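Local atomic coordinates of glycoside hydrolase family 61 (Trichoderma reesei QM6a, PDB entry 5O2X), a protein that is a copper-dependent lytic polysaccharide monooxygenase of family AA9 that probably cleaves cellulose chains oxidatively. Residues I75-V80 and W140-P145; R156-A161 and N173-F178; F111-G116 and Y217-P222. All coordinates share one frame; numbering follows the deposited sequence.

Contact 1 of 3, residues I75-V80 and W140-P145; sequences ILFQWV and WVVKIP. With NAG (2-acetamido-2-deoxy-beta-D-glucopyranose), chain C; MAN (alpha-D-mannopyranose), chain N; MAN (alpha-D-mannopyranose), chain M.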
loop_
_atom_site.group_PDB
_atom_site.type_symbol
_atom_site.label_atom_id
_atom_site.label_comp_id
_atom_site.label_asym_id
_atom_site.label_seq_id
_atom_site.Cartn_x
_atom_site.Cartn_y
_atom_site.Cartn_z
ATOM N N ILE A 75 0.482 7.115 9.374
ATOM C CA ILE A 75 -0.714 6.339 9.017
ATOM C C ILE A 75 -0.404 4.874 9.301
ATOM O O ILE A 75 0.585 4.323 8.810
ATOM C CB ILE A 75 -1.063 6.535 7.533
ATOM C CG1 ILE A 75 -1.336 8.028 7.263
ATOM C CG2 ILE A 75 -2.276 5.657 7.175
ATOM C CD1 ILE A 75 -1.734 8.345 5.851
ATOM N N LEU A 76 -1.261 4.275 10.108
ATOM C CA LEU A 76 -1.218 2.856 10.445
ATOM C C LEU A 76 -2.227 2.124 9.589
ATOM O O LEU A 76 -3.406 2.508 9.517
ATOM C CB LEU A 76 -1.500 2.685 11.956
ATOM C CG LEU A 76 -1.560 1.235 12.438
ATOM C CD1 LEU A 76 -1.075 1.173 13.844
ATOM C CD2 LEU A 76 -2.988 0.657 12.302
ATOM N N PHE A 77 -1.768 1.057 8.932
ATOM C CA PHE A 77 -2.609 0.172 8.133
ATOM C C PHE A 77 -2.884 -1.093 8.939
ATOM O O PHE A 77 -1.948 -1.715 9.428
ATOM C CB PHE A 77 -1.908 -0.236 6.851
ATOM C CG PHE A 77 -1.507 0.911 5.978
ATOM C CD1 PHE A 77 -2.398 1.550 5.126
ATOM C CD2 PHE A 77 -0.194 1.351 6.033
ATOM C CE1 PHE A 77 -1.977 2.603 4.347
ATOM C CE2 PHE A 77 0.250 2.369 5.247
ATOM C CZ PHE A 77 -0.630 3.004 4.402
ATOM N N GLN A 78 -4.160 -1.481 9.046
ATOM C CA GLN A 78 -4.568 -2.689 9.782
ATOM C C GLN A 78 -5.039 -3.756 8.813
ATOM O O GLN A 78 -6.109 -3.610 8.204
ATOM C CB GLN A 78 -5.681 -2.347 10.744
ATOM C CG GLN A 78 -6.213 -3.550 11.543
ATOM C CD GLN A 78 -5.205 -3.992 12.571
ATOM O OE1 GLN A 78 -4.950 -3.262 13.547
ATOM N NE2 GLN A 78 -4.594 -5.163 12.366
ATOM N N TRP A 79 -4.264 -4.831 8.677
ATOM C CA TRP A 79 -4.617 -5.978 7.829
ATOM C C TRP A 79 -5.388 -7.020 8.646
ATOM O O TRP A 79 -5.077 -7.246 9.829
ATOM C CB TRP A 79 -3.357 -6.592 7.254
ATOM C CG TRP A 79 -2.711 -5.789 6.173
ATOM C CD1 TRP A 79 -1.841 -4.746 6.300
ATOM C CD2 TRP A 79 -2.917 -5.956 4.753
ATOM N NE1 TRP A 79 -1.498 -4.280 5.056
ATOM C CE2 TRP A 79 -2.130 -5.009 4.096
ATOM C CE3 TRP A 79 -3.672 -6.852 3.983
ATOM C CZ2 TRP A 79 -2.089 -4.923 2.703
ATOM C CZ3 TRP A 79 -3.627 -6.775 2.621
ATOM C CH2 TRP A 79 -2.839 -5.818 1.973
ATOM N N VAL A 80 -6.296 -7.682 7.971
ATOM C CA VAL A 80 -7.017 -8.831 8.509
ATOM C C VAL A 80 -7.126 -9.905 7.431
ATOM O O VAL A 80 -7.114 -9.593 6.238
ATOM C CB VAL A 80 -8.433 -8.415 8.985
ATOM C CG1 VAL A 80 -8.348 -7.468 10.152
ATOM C CG2 VAL A 80 -9.283 -7.842 7.881
ATOM N N TRP A 140 1.192 -1.936 9.756
ATOM C CA TRP A 140 2.363 -1.265 9.164
ATOM C C TRP A 140 2.145 0.204 9.337
ATOM O O TRP A 140 1.015 0.694 9.164
ATOM C CB TRP A 140 2.522 -1.611 7.686
ATOM C CG TRP A 140 3.805 -1.133 7.101
ATOM C CD1 TRP A 140 4.015 -0.028 6.300
ATOM C CD2 TRP A 140 5.096 -1.695 7.331
ATOM N NE1 TRP A 140 5.335 0.102 6.004
ATOM C CE2 TRP A 140 6.043 -0.892 6.623
ATOM C CE3 TRP A 140 5.560 -2.799 8.053
ATOM C CZ2 TRP A 140 7.416 -1.180 6.616
ATOM C CZ3 TRP A 140 6.896 -3.087 8.031
ATOM C CH2 TRP A 140 7.815 -2.278 7.350
ATOM N N VAL A 141 3.220 0.960 9.633
ATOM C CA VAL A 141 3.174 2.410 9.802
ATOM C C VAL A 141 3.992 3.079 8.725
ATOM O O VAL A 141 5.152 2.720 8.521
ATOM C CB VAL A 141 3.708 2.810 11.194
ATOM C CG1 VAL A 141 3.724 4.333 11.362
ATOM C CG2 VAL A 141 2.832 2.171 12.263
ATOM N N VAL A 142 3.393 4.076 8.046
ATOM C CA VAL A 142 4.119 4.937 7.082
ATOM C C VAL A 142 3.970 6.373 7.546
ATOM O O VAL A 142 2.946 6.754 8.087
ATOM C CB VAL A 142 3.611 4.698 5.625
ATOM C CG1 VAL A 142 2.240 5.313 5.411
ATOM C CG2 VAL A 142 4.619 5.181 4.587
ATOM N N LYS A 143 4.987 7.176 7.254
ATOM C CA LYS A 143 4.953 8.598 7.531
ATOM C C LYS A 143 4.789 9.403 6.252
ATOM O O LYS A 143 5.550 9.211 5.291
ATOM C CB LYS A 143 6.212 9.008 8.286
ATOM C CG LYS A 143 6.282 10.504 8.521
ATOM C CD LYS A 143 7.444 10.888 9.431
ATOM C CE LYS A 143 7.855 12.348 9.260
ATOM N NZ LYS A 143 9.084 12.701 10.046
ATOM N N ILE A 144 3.795 10.283 6.234
ATOM C CA ILE A 144 3.685 11.216 5.110
ATOM C C ILE A 144 4.846 12.237 5.255
ATOM O O ILE A 144 5.003 12.848 6.313
ATOM C CB ILE A 144 2.346 11.928 5.144
ATOM C CG1 ILE A 144 1.203 10.913 5.061
ATOM C CG2 ILE A 144 2.269 12.955 4.036
ATOM C CD1 ILE A 144 1.224 9.978 3.880
ATOM N N PRO A 145 5.698 12.386 4.240
ATOM C CA PRO A 145 6.902 13.246 4.394
ATOM C C PRO A 145 6.555 14.624 4.920
ATOM O O PRO A 145 5.586 15.247 4.479
ATOM C CB PRO A 145 7.452 13.283 2.975
ATOM C CG PRO A 145 7.087 11.954 2.391
ATOM C CD PRO A 145 5.693 11.691 2.941
HETATM C C1 NAG C . -5.348 -6.905 16.564
HETATM C C2 NAG C . -6.199 -6.371 17.677
HETATM C C3 NAG C . -7.597 -6.970 17.532
HETATM C C4 NAG C . -8.185 -6.689 16.179
HETATM C C5 NAG C . -7.209 -7.055 15.070
HETATM C C6 NAG C . -7.634 -6.514 13.737
HETATM C C7 NAG C . -5.652 -5.858 19.991
HETATM C C8 NAG C . -5.027 -6.347 21.259
HETATM N N2 NAG C . -5.626 -6.696 18.960
HETATM O O3 NAG C . -8.487 -6.494 18.554
HETATM O O4 NAG C . -9.411 -7.421 15.976
HETATM O O5 NAG C . -5.905 -6.456 15.336
HETATM O O6 NAG C . -7.846 -5.112 13.780
HETATM O O7 NAG C . -6.140 -4.720 19.895
HETATM C C1 MAN N . -0.470 5.483 17.204
HETATM C C2 MAN N . -1.424 6.306 16.353
HETATM C C3 MAN N . -1.341 5.849 14.879
HETATM C C4 MAN N . 0.095 5.934 14.413
HETATM C C5 MAN N . 0.950 5.068 15.332
HETATM C C6 MAN N . 2.414 5.137 15.008
HETATM O O2 MAN N . -1.116 7.684 16.431
HETATM O O3 MAN N . -2.214 6.654 14.092
HETATM O O4 MAN N . 0.172 5.478 13.070
HETATM O O5 MAN N . 0.841 5.492 16.678
HETATM O O6 MAN N . 2.858 6.517 14.941
HETATM C C1 MAN M . -1.940 -2.809 16.615
HETATM C C2 MAN M . -3.357 -2.375 16.370
HETATM C C3 MAN M . -3.924 -1.645 17.567
HETATM C C4 MAN M . -3.742 -2.430 18.842
HETATM C C5 MAN M . -2.296 -2.894 18.974
HETATM C C6 MAN M . -2.092 -3.842 20.130
HETATM O O2 MAN M . -4.119 -3.558 16.107
HETATM O O3 MAN M . -5.318 -1.364 17.372
HETATM O O4 MAN M . -4.073 -1.586 19.954
HETATM O O5 MAN M . -1.833 -3.558 17.802
HETATM O O6 MAN M . -0.703 -4.113 20.326
#

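Contact 2 of 3, residues R156-A161 and N173-F178; sequences RHEIIA and NYPQCF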
loop_
_atom_site.group_PDB
_atom_site.type_symbol
_atom_site.label_atom_id
_atom_site.label_comp_id
_atom_site.label_asym_id
_atom_site.label_seq_id
_atom_site.Cartn_x
_atom_site.Cartn_y
_atom_site.Cartn_z
ATOM N N ARG A 156 -0.922 4.296 -2.029
ATOM C CA ARG A 156 -0.947 2.917 -2.482
ATOM C C ARG A 156 -0.006 2.135 -1.601
ATOM O O ARG A 156 1.214 2.230 -1.718
ATOM C CB ARG A 156 -0.545 2.837 -3.956
ATOM C CG ARG A 156 -0.549 1.446 -4.556
ATOM C CD ARG A 156 0.007 1.459 -5.973
ATOM N NE ARG A 156 -0.000 0.151 -6.626
ATOM C CZ ARG A 156 0.852 -0.829 -6.365
ATOM N NH1 ARG A 156 1.859 -0.626 -5.521
ATOM N NH2 ARG A 156 0.709 -2.021 -6.926
ATOM N N HIS A 157 -0.608 1.348 -0.688
ATOM C CA HIS A 157 0.126 0.475 0.240
ATOM C C HIS A 157 0.109 -0.936 -0.311
ATOM O O HIS A 157 -0.896 -1.360 -0.890
ATOM C CB HIS A 157 -0.612 0.538 1.584
ATOM C CG HIS A 157 -0.113 -0.430 2.598
ATOM N ND1 HIS A 157 1.081 -0.339 3.259
ATOM C CD2 HIS A 157 -0.650 -1.593 3.057
ATOM C CE1 HIS A 157 1.224 -1.360 4.089
ATOM N NE2 HIS A 157 0.178 -2.143 3.994
ATOM N N GLU A 158 1.189 -1.692 -0.168
ATOM C CA GLU A 158 1.212 -2.998 -0.806
ATOM C C GLU A 158 2.118 -3.943 -0.036
ATOM O O GLU A 158 3.257 -3.629 0.302
ATOM C CB GLU A 158 1.748 -2.828 -2.230
ATOM C CG GLU A 158 1.827 -4.075 -3.082
ATOM C CD GLU A 158 2.319 -3.750 -4.475
ATOM O OE1 GLU A 158 3.228 -2.877 -4.577
ATOM O OE2 GLU A 158 1.784 -4.301 -5.461
ATOM N N ILE A 159 1.616 -5.170 0.173
ATOM C CA ILE A 159 2.425 -6.313 0.582
ATOM C C ILE A 159 2.631 -7.160 -0.664
ATOM O O ILE A 159 1.710 -7.347 -1.461
ATOM C CB ILE A 159 1.723 -7.180 1.659
ATOM C CG1 ILE A 159 1.320 -6.374 2.893
ATOM C CG2 ILE A 159 2.641 -8.321 2.062
ATOM C CD1 ILE A 159 0.508 -7.173 3.882
ATOM N N ILE A 160 3.849 -7.683 -0.841
ATOM C CA ILE A 160 4.109 -8.668 -1.893
ATOM C C ILE A 160 4.444 -9.969 -1.159
ATOM O O ILE A 160 5.198 -9.981 -0.156
ATOM C CB ILE A 160 5.229 -8.218 -2.823
ATOM C CG1 ILE A 160 4.923 -6.834 -3.425
ATOM C CG2 ILE A 160 5.401 -9.261 -3.940
ATOM C CD1 ILE A 160 5.997 -6.270 -4.270
ATOM N N ALA A 161 3.822 -11.071 -1.554
ATOM C CA ALA A 161 4.113 -12.373 -1.008
ATOM C C ALA A 161 4.990 -13.144 -1.972
ATOM O O ALA A 161 4.690 -13.232 -3.171
ATOM C CB ALA A 161 2.845 -13.139 -0.752
ATOM N N ASN A 173 0.834 -9.878 -5.424
ATOM C CA ASN A 173 0.835 -8.484 -4.978
ATOM C C ASN A 173 -0.527 -8.153 -4.379
ATOM O O ASN A 173 -1.575 -8.486 -4.946
ATOM C CB ASN A 173 1.106 -7.536 -6.132
ATOM C CG ASN A 173 2.517 -7.633 -6.650
ATOM O OD1 ASN A 173 3.010 -8.710 -6.975
ATOM N ND2 ASN A 173 3.185 -6.490 -6.740
ATOM N N TYR A 174 -0.501 -7.410 -3.262
ATOM C CA TYR A 174 -1.718 -7.050 -2.542
ATOM C C TYR A 174 -1.781 -5.542 -2.369
ATOM O O TYR A 174 -1.624 -5.002 -1.242
ATOM C CB TYR A 174 -1.752 -7.754 -1.177
ATOM C CG TYR A 174 -1.745 -9.280 -1.271
ATOM C CD1 TYR A 174 -0.584 -9.993 -1.416
ATOM C CD2 TYR A 174 -2.933 -10.002 -1.170
ATOM C CE1 TYR A 174 -0.580 -11.369 -1.442
ATOM C CE2 TYR A 174 -2.969 -11.386 -1.206
ATOM C CZ TYR A 174 -1.764 -12.075 -1.307
ATOM O OH TYR A 174 -1.827 -13.459 -1.339
ATOM N N PRO A 175 -2.028 -4.786 -3.455
ATOM C CA PRO A 175 -2.130 -3.313 -3.335
ATOM C C PRO A 175 -3.466 -2.905 -2.739
ATOM O O PRO A 175 -4.513 -3.524 -2.987
ATOM C CB PRO A 175 -2.010 -2.845 -4.800
ATOM C CG PRO A 175 -2.576 -4.017 -5.590
ATOM C CD PRO A 175 -2.098 -5.238 -4.847
ATOM N N GLN A 176 -3.408 -1.785 -2.005
ATOM C CA GLN A 176 -4.586 -1.192 -1.357
ATOM C C GLN A 176 -4.424 0.333 -1.465
ATOM O O GLN A 176 -3.437 0.881 -0.971
ATOM C CB GLN A 176 -4.626 -1.602 0.122
ATOM C CG GLN A 176 -4.743 -3.106 0.372
ATOM C CD GLN A 176 -6.151 -3.591 0.259
ATOM O OE1 GLN A 176 -6.877 -3.702 1.265
ATOM N NE2 GLN A 176 -6.594 -3.877 -0.957
ATOM N N CYS A 177 -5.389 0.971 -2.116
ATOM C CA CYS A 177 -5.332 2.415 -2.335
ATOM C C CYS A 177 -6.290 3.171 -1.439
ATOM O O CYS A 177 -7.416 2.707 -1.143
ATOM C CB CYS A 177 -5.707 2.746 -3.784
ATOM S SG CYS A 177 -4.411 2.217 -4.931
ATOM N N PHE A 178 -5.872 4.378 -1.050
ATOM C CA PHE A 178 -6.613 5.262 -0.174
ATOM C C PHE A 178 -6.491 6.703 -0.672
ATOM O O PHE A 178 -5.447 7.078 -1.196
ATOM C CB PHE A 178 -6.031 5.234 1.255
ATOM C CG PHE A 178 -6.030 3.836 1.829
ATOM C CD1 PHE A 178 -7.174 3.345 2.459
ATOM C CD2 PHE A 178 -4.962 2.989 1.647
ATOM C CE1 PHE A 178 -7.245 2.033 2.863
ATOM C CE2 PHE A 178 -5.033 1.662 2.087
ATOM C CZ PHE A 178 -6.171 1.214 2.685
#

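Contact 3 of 3, residues F111-G116 and Y217-P222; sequences FFKIDG and YIIPGP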
loop_
_atom_site.group_PDB
_atom_site.type_symbol
_atom_site.label_atom_id
_atom_site.label_comp_id
_atom_site.label_asym_id
_atom_site.label_seq_id
_atom_site.Cartn_x
_atom_site.Cartn_y
_atom_site.Cartn_z
ATOM N N PHE A 111 3.175 7.198 -9.456
ATOM C CA PHE A 111 3.485 6.840 -8.085
ATOM C C PHE A 111 4.951 7.064 -7.769
ATOM O O PHE A 111 5.840 6.593 -8.490
ATOM C CB PHE A 111 3.160 5.370 -7.856
ATOM C CG PHE A 111 1.696 5.078 -7.925
ATOM C CD1 PHE A 111 0.865 5.351 -6.849
ATOM C CD2 PHE A 111 1.125 4.574 -9.088
ATOM C CE1 PHE A 111 -0.507 5.125 -6.909
ATOM C CE2 PHE A 111 -0.243 4.368 -9.161
ATOM C CZ PHE A 111 -1.057 4.617 -8.074
ATOM N N PHE A 112 5.216 7.748 -6.647
ATOM C CA PHE A 112 6.557 7.843 -6.079
ATOM C C PHE A 112 6.564 7.067 -4.756
ATOM O O PHE A 112 5.595 7.077 -3.998
ATOM C CB PHE A 112 7.030 9.300 -5.923
ATOM C CG PHE A 112 6.107 10.215 -5.155
ATOM C CD1 PHE A 112 5.106 10.944 -5.824
ATOM C CD2 PHE A 112 6.248 10.404 -3.802
ATOM C CE1 PHE A 112 4.301 11.796 -5.142
ATOM C CE2 PHE A 112 5.437 11.290 -3.122
ATOM C CZ PHE A 112 4.455 11.993 -3.780
ATOM N N LYS A 113 7.680 6.370 -4.517
ATOM C CA LYS A 113 7.777 5.476 -3.370
ATOM C C LYS A 113 8.217 6.225 -2.128
ATOM O O LYS A 113 9.292 6.866 -2.128
ATOM C CB LYS A 113 8.760 4.346 -3.697
ATOM C CG LYS A 113 8.796 3.271 -2.628
ATOM C CD LYS A 113 9.821 2.183 -2.881
ATOM C CE LYS A 113 9.361 1.173 -3.924
ATOM N NZ LYS A 113 10.520 0.341 -4.373
ATOM N N ILE A 114 7.415 6.146 -1.080
ATOM C CA ILE A 114 7.750 6.801 0.186
ATOM C C ILE A 114 8.296 5.870 1.263
ATOM O O ILE A 114 8.908 6.379 2.198
ATOM C CB ILE A 114 6.576 7.662 0.722
ATOM C CG1 ILE A 114 5.343 6.854 1.076
ATOM C CG2 ILE A 114 6.277 8.790 -0.257
ATOM C CD1 ILE A 114 4.318 7.643 1.886
ATOM N N ASP A 115 8.136 4.556 1.138
ATOM C CA ASP A 115 8.854 3.630 2.004
ATOM C C ASP A 115 8.943 2.299 1.308
ATOM O O ASP A 115 8.292 2.028 0.285
ATOM C CB ASP A 115 8.295 3.538 3.446
ATOM C CG ASP A 115 7.147 2.582 3.660
ATOM O OD1 ASP A 115 6.490 2.225 2.664
ATOM O OD2 ASP A 115 6.899 2.217 4.837
ATOM N N GLY A 116 9.813 1.427 1.852
ATOM C CA GLY A 116 9.952 0.094 1.306
ATOM C C GLY A 116 10.933 -0.688 2.129
ATOM O O GLY A 116 12.088 -0.279 2.295
ATOM N N TYR A 217 18.124 -9.309 -1.551
ATOM C CA TYR A 217 16.810 -8.937 -2.087
ATOM C C TYR A 217 16.752 -7.518 -2.572
ATOM O O TYR A 217 17.002 -6.617 -1.780
ATOM C CB TYR A 217 15.705 -9.161 -1.075
ATOM C CG TYR A 217 14.335 -8.974 -1.673
ATOM C CD1 TYR A 217 13.852 -9.906 -2.551
ATOM C CD2 TYR A 217 13.567 -7.869 -1.403
ATOM C CE1 TYR A 217 12.617 -9.756 -3.137
ATOM C CE2 TYR A 217 12.312 -7.706 -1.980
ATOM C CZ TYR A 217 11.846 -8.656 -2.863
ATOM O OH TYR A 217 10.631 -8.457 -3.444
ATOM N N ILE A 218 16.353 -7.319 -3.841
ATOM C CA ILE A 218 16.129 -5.995 -4.435
ATOM C C ILE A 218 14.625 -5.749 -4.464
ATOM O O ILE A 218 13.918 -6.398 -5.244
ATOM C CB ILE A 218 16.734 -5.912 -5.844
ATOM C CG1 ILE A 218 18.242 -6.196 -5.799
ATOM C CG2 ILE A 218 16.413 -4.550 -6.469
ATOM C CD1 ILE A 218 18.862 -6.302 -7.172
ATOM N N ILE A 219 14.148 -4.825 -3.664
ATOM C CA ILE A 219 12.729 -4.545 -3.625
ATOM C C ILE A 219 12.319 -4.014 -4.992
ATOM O O ILE A 219 12.973 -3.116 -5.514
ATOM C CB ILE A 219 12.372 -3.508 -2.541
ATOM C CG1 ILE A 219 12.825 -3.960 -1.152
ATOM C CG2 ILE A 219 10.885 -3.182 -2.560
ATOM C CD1 ILE A 219 12.698 -2.898 -0.122
ATOM N N PRO A 220 11.235 -4.517 -5.599
ATOM C CA PRO A 220 10.770 -4.040 -6.866
ATOM C C PRO A 220 10.303 -2.592 -6.831
ATOM O O PRO A 220 9.959 -2.051 -5.780
ATOM C CB PRO A 220 9.587 -5.029 -7.192
ATOM C CG PRO A 220 9.882 -6.252 -6.384
ATOM C CD PRO A 220 10.496 -5.717 -5.130
ATOM N N GLY A 221 10.262 -2.000 -8.010
ATOM C CA GLY A 221 9.767 -0.644 -8.180
ATOM C C GLY A 221 10.863 0.404 -8.089
ATOM O O GLY A 221 12.057 0.105 -7.975
ATOM N N PRO A 222 10.477 1.682 -8.152
ATOM C CA PRO A 222 11.439 2.777 -8.136
ATOM C C PRO A 222 12.039 2.976 -6.753
ATOM O O PRO A 222 11.573 2.450 -5.748
ATOM C CB PRO A 222 10.579 3.989 -8.587
ATOM C CG PRO A 222 9.197 3.643 -8.104
ATOM C CD PRO A 222 9.102 2.154 -8.388
#

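Contact 1 of 3, residues I75-V80 and W140-P145
At the outermost strand, 139-143, of the smaller sheet of the AA9 beta-sandwich, Trp140-Val142 pair antiparallel with Ile75-Phe77. Two hydrogen-bonded pairs flank the non-hydrogen-bonded pair Leu76-Val141. In the first, Ile75 N reaches Val142 O at 2.8 Å and Val142 N returns to Ile75 O. In the second, Phe77 N donates to Trp140 O at 2.8 Å. Its counterpart, Trp140 N to Phe77 O, is longer at 3.2 Å and bent to 151°. Ile75, Phe77, Trp140 and Val142 share the inner face, which strands 90-96 and 151-161 cover. With CG anti to the carbonyl carbon (chi1 -58°), the Phe77 ring stands beside Ile75, whose CG2 lies over one face toward the rim. Trp140 O meets the ring obliquely, 3.4 Å from Phe77 CD2. Ile75 and Ile144 meet CD1 to CD1 at 3.9 Å. The other face lies under the protein's own glycans, chain N mannose at Leu76 and Val141, N-acetylglucosamine at Gln78. Gln78 OE1 accepts from O2 of the chain M mannose at 2.7 Å, while its NE2 bonds to Asn137 O. The inner face is largely apolar, Asp115 taking up the indole N-H of Trp140, while the outer amide is engaged by sugar and backbone.

Contact 2 of 3, residues R156-A161 and N173-F178
Arg156-Ala161 and Asn173-Phe178 are facing parts of the beta hairpin formed by strands 151-161 and 172-183 in the larger sheet of the sandwich. His157 and Gln176 exchange two backbone bonds, and Tyr174 N adds a third by donating to Ile159 O. The face carrying Arg156, Glu158 and Asn173 holds a buried polar network. Arg156 presents NH1 and NH2, the end of its guanidinium, from above the plane of the Glu158 carboxylate, in a salt bridge with NH1 to OE1 at 2.8 Å and NH2 to OE2 at 2.9 Å. Glu158 is extended (chi1 -179°, chi2 178°), which carries its carboxylate out to both Arg156 and Asn173. Asn173 ND2 also donates to Glu158 OE2, at 2.9 Å, from the opposite face of the carboxylate plane to NH2. Tyr199 OH also bonds to Glu158 OE1, Tyr49 OH pairs with Asn173 OD1, and the backbone oxygens of Ile54 and Ile55 take up Arg156 NH2 and NE. A leucine in place of Glu158 would probably leave the buried Arg156 charge without its mate and Asn173 ND2 without its acceptor. Pro175 covers one face of the guanidinium, its CB 3.5 Å from Arg156 NH2, while Cys177 SG, bonded to Cys56, rests against the aliphatic stem of Arg156. On the other side of the sheet, His157 ND1 bonds to Asp92 OD1 and His157 NE2 to Trp79 NE1, and Gln176 fixes both ends of its amide, NE2 to Pro175 O at 2.9 Å and OE1 to Ile4 N. Tyr174 belongs to the copper site with Xaa1, the methylated histidine, and His86; its OH is hydrogen-bonded to Gln172 OE1. At its ring edge, Ile159 O lies in plane 3.5 Å from Tyr174 CD1, and Ala161 CB 3.9 Å from Tyr174 CE1.

Contact 3 of 3, residues F111-G116 and Y217-P222
Lys113 carries the polar side of this contact, reaching from strand 110-121 to two backbone carbonyls of the loop 217-222. Its NZ donates to Pro222 O at 2.7 Å and to Pro220 O at 2.8 Å, each oxygen met somewhat out of its carbonyl plane. The chain leaves with CG trans to the backbone N and runs straight as far as CD, then turns at chi3 (-78°), which brings the ammonium between the two oxygens; the charge of this buried lysine is likely to be stabilised by their dipoles. Just past Lys113 the strand is interrupted by a classic beta bulge, in which Ile114 and Asp115 both face Asp92 of the neighbouring strand, and Gly116 follows. The loop belongs to the long C-terminal region, consistent with a linker that forms part of the catalytic domain. Van der Waals contacts complete the interface. Ile219 sets CD1 against the backbone of Gly116, 3.6 Å from Gly116 C, where a side chain on the glycine would crowd Lys113 CD; CG2 of the same isoleucine is an aliphatic group near the ammonium, 4.0 Å from Lys113 NZ. The Pro222 ring stands alongside the lysine stem, its CG 4.5 Å from Lys113 CB.

From the N terminus, strand 74-80 opens contact 1, and the strand holding 111-116 opens contact 3 before 140-145 returns to close contact 1; the two loops therefore cross. Contact 2 follows in series after contact 1 as a local hairpin, lying wholly within the long loop that contact 3 closes at 217-222. Contact 1 joins an edge strand to the smaller sheet, contact 2 is a hairpin of the larger, and contact 3 draws the C-terminal region onto the larger sheet. The sheets meet where Trp79 NE1 and His157 NE2 probably hydrogen-bond. Trp140 NE1 similarly reaches Asp115 OD2, joining contacts 1 and 3, while Phe111 packs on Arg156 between contacts 2 and 3.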